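Local coordinates for protein possible thiamine biosynthesis enzyme (Candida albicans, PDB 2X7Q) that is of unknown function but has the periplasmic binding protein fold and probably binds a small ligand, perhaps one linked to thiamine biosynthesis, at residues Pro15-Ala20 / Gln213-Val218. The protein carries 1 engineered substitution. Sequence-based numbering, arbitrary orientation.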
ATOM      1  N   PRO A  15       9.517  23.103   9.154  1.00 16.64           N
ATOM      2  CA  PRO A  15       8.529  23.468   8.134  1.00 17.35           C
ATOM      3  C   PRO A  15       7.316  22.541   8.157  1.00 16.66           C
ATOM      4  O   PRO A  15       7.436  21.375   8.537  1.00 15.75           O
ATOM      5  CB  PRO A  15       9.300  23.294   6.820  1.00 15.46           C
ATOM      6  CG  PRO A  15      10.403  22.340   7.142  1.00 15.44           C
ATOM      7  CD  PRO A  15      10.789  22.662   8.559  1.00 16.94           C
ATOM      8  N   THR A  16       6.164  23.062   7.747  1.00 16.00           N
ATOM      9  CA  THR A  16       4.937  22.276   7.696  1.00 16.37           C
ATOM     10  C   THR A  16       5.106  21.070   6.780  1.00 15.85           C
ATOM     11  O   THR A  16       5.886  21.105   5.828  1.00 15.03           O
ATOM     12  CB  THR A  16       3.747  23.120   7.206  1.00 16.20           C
ATOM     13  OG1 THR A  16       3.614  24.283   8.033  1.00 18.10           O
ATOM     14  CG2 THR A  16       2.459  22.312   7.263  1.00 16.68           C
ATOM     15  N   LEU A  17       4.369  20.004   7.071  1.00 15.53           N
ATOM     16  CA  LEU A  17       4.514  18.760   6.334  1.00 14.77           C
ATOM     17  C   LEU A  17       3.159  18.211   5.898  1.00 15.44           C
ATOM     18  O   LEU A  17       2.326  17.857   6.734  1.00 15.35           O
ATOM     19  CB  LEU A  17       5.242  17.729   7.198  1.00 15.64           C
ATOM     20  CG  LEU A  17       6.080  16.677   6.479  1.00 15.08           C
ATOM     21  CD1 LEU A  17       7.209  17.342   5.714  1.00 16.83           C
ATOM     22  CD2 LEU A  17       6.628  15.678   7.483  1.00 15.95           C
ATOM     23  N   LYS A  18       2.943  18.147   4.588  1.00 13.87           N
ATOM     24  CA  LYS A  18       1.709  17.593   4.043  1.00 14.13           C
ATOM     25  C   LYS A  18       1.873  16.098   3.784  1.00 12.62           C
ATOM     26  O   LYS A  18       2.636  15.689   2.907  1.00 12.69           O
ATOM     27  CB  LYS A  18       1.317  18.315   2.752  1.00 13.68           C
ATOM     28  CG  LYS A  18       1.098  19.808   2.919  1.00 17.26           C
ATOM     29  CD  LYS A  18       0.565  20.444   1.645  1.00 18.04           C
ATOM     30  CE  LYS A  18      -0.819  19.926   1.299  0.87 18.16           C
ATOM     31  NZ  LYS A  18      -1.348  20.529   0.045  0.71 18.28           N
ATOM     32  N   VAL A  19       1.158  15.285   4.555  1.00 12.69           N
ATOM     33  CA  VAL A  19       1.290  13.834   4.464  1.00 12.28           C
ATOM     34  C   VAL A  19       0.058  13.186   3.834  1.00 12.14           C
ATOM     35  O   VAL A  19      -1.051  13.284   4.363  1.00 12.57           O
ATOM     36  CB  VAL A  19       1.538  13.212   5.850  1.00 12.36           C
ATOM     37  CG1 VAL A  19       1.644  11.700   5.744  1.00 12.83           C
ATOM     38  CG2 VAL A  19       2.792  13.798   6.481  1.00 11.57           C
ATOM     39  N   ALA A  20       0.263  12.523   2.700  1.00 11.63           N
ATOM     40  CA  ALA A  20      -0.816  11.819   2.013  1.00 11.82           C
ATOM     41  C   ALA A  20      -0.920  10.382   2.509  1.00 11.24           C
ATOM     42  O   ALA A  20       0.078   9.666   2.552  1.00 11.13           O
ATOM     43  CB  ALA A  20      -0.601  11.845   0.517  1.00 12.04           C
ATOM     44  N   GLN A 213      15.402  17.058   0.440  1.00 17.34           N
ATOM     45  CA  GLN A 213      16.531  17.974   0.587  1.00 18.84           C
ATOM     46  C   GLN A 213      16.117  19.291   1.233  1.00 18.24           C
ATOM     47  O   GLN A 213      16.959  20.062   1.688  1.00 19.56           O
ATOM     48  CB  GLN A 213      17.207  18.239  -0.764  1.00 20.54           C
ATOM     49  CG  GLN A 213      16.400  19.112  -1.722  1.00 22.23           C
ATOM     50  CD  GLN A 213      17.232  19.594  -2.900  1.00 27.42           C
ATOM     51  OE1 GLN A 213      18.325  20.133  -2.724  1.00 30.45           O
ATOM     52  NE2 GLN A 213      16.710  19.413  -4.106  1.00 27.63           N
ATOM     53  N   ALA A 214      14.814  19.544   1.263  1.00 17.22           N
ATOM     54  CA  ALA A 214      14.290  20.799   1.790  1.00 18.84           C
ATOM     55  C   ALA A 214      13.736  20.631   3.201  1.00 17.66           C
ATOM     56  O   ALA A 214      13.793  21.553   4.013  1.00 17.20           O
ATOM     57  CB  ALA A 214      13.219  21.356   0.864  1.00 17.49           C
ATOM     58  N   LYS A 215      13.197  19.450   3.482  1.00 16.52           N
ATOM     59  CA  LYS A 215      12.543  19.189   4.758  1.00 16.99           C
ATOM     60  C   LYS A 215      13.010  17.874   5.373  1.00 17.82           C
ATOM     61  O   LYS A 215      12.196  17.072   5.823  1.00 18.14           O
ATOM     62  CB  LYS A 215      11.023  19.167   4.572  1.00 15.87           C
ATOM     63  CG  LYS A 215      10.454  20.430   3.938  1.00 17.33           C
ATOM     64  CD  LYS A 215       8.942  20.337   3.777  1.00 16.99           C
ATOM     65  CE  LYS A 215       8.377  21.582   3.112  1.00 18.77           C
ATOM     66  NZ  LYS A 215       6.899  21.516   2.971  1.00 18.62           N
ATOM     67  N   SER A 216      14.322  17.658   5.400  1.00 17.00           N
ATOM     68  CA  SER A 216      14.873  16.406   5.913  1.00 17.27           C
ATOM     69  C   SER A 216      14.680  16.245   7.422  1.00 17.49           C
ATOM     70  O   SER A 216      14.240  15.195   7.889  1.00 16.63           O
ATOM     71  CB  SER A 216      16.356  16.276   5.556  1.00 20.08           C
ATOM     72  OG  SER A 216      16.886  15.056   6.041  1.00 20.49           O
ATOM     73  N   ASP A 217      15.009  17.287   8.181  1.00 18.09           N
ATOM     74  CA  ASP A 217      14.935  17.222   9.641  1.00 18.04           C
ATOM     75  C   ASP A 217      13.515  16.956  10.143  1.00 17.03           C
ATOM     76  O   ASP A 217      13.316  16.219  11.109  1.00 15.25           O
ATOM     77  CB  ASP A 217      15.485  18.504  10.272  1.00 18.25           C
ATOM     78  CG  ASP A 217      16.975  18.657  10.069  1.00 22.15           C
ATOM     79  OD1 ASP A 217      17.561  17.853   9.316  1.00 23.85           O
ATOM     80  OD2 ASP A 217      17.566  19.581  10.661  1.00 23.79           O
ATOM     81  N   VAL A 218      12.530  17.557   9.483  1.00 15.70           N
ATOM     82  CA  VAL A 218      11.133  17.383   9.871  1.00 16.50           C
ATOM     83  C   VAL A 218      10.618  15.989   9.525  1.00 15.24           C
ATOM     84  O   VAL A 218       9.856  15.396  10.287  1.00 13.47           O
ATOM     85  CB  VAL A 218      10.233  18.466   9.242  1.00 16.14           C
ATOM     86  CG1 VAL A 218      10.744  18.846   7.864  1.00 19.16           C
ATOM     87  CG2 VAL A 218       8.789  18.002   9.181  1.00 18.20           C
TER
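Val218 places its two methyls against Pro15 and Leu17, where the chain entering the first strand of a periplasmic binding protein fold meets the start of helix 216-235 and the link before it. Val218 CG1 lies 3.6 Å from Pro15 CG. Val218 CG2 lies 3.6 Å from Leu17 CD2. With chi1 at 34°, turned from the staggered rotamer, Val218 CG2 stands roughly anti to the backbone N and reaches Leu17 while CG1 meets Pro15. Lys215 joins from the N-cap position of helix 216-235. Lys215 CG packs on the proline ring, 3.7 Å from Pro15 CG. Further along, Lys215 CD passes Leu17 CD1 at 4.0 Å, the two side chains running in opposite directions. The lysine chain is extended beyond CG, which carries the ammonium group to the backbone carbonyl of Thr16. Lys215 NZ donates to Thr16 O at 3.1 Å, with a C=O...N angle of 159° and the nitrogen tilted 21° from the carbonyl plane. Outside this first shell, Leu17 also packs on Ile46 and Ile69 of the two flanking strands, and Val218 on Leu44. Asp68 OD2 forms a salt bridge with Lys215 NZ and accepts a hydrogen bond from Lys18 N, so one carboxylate oxygen ties the lysine to the strand backbone.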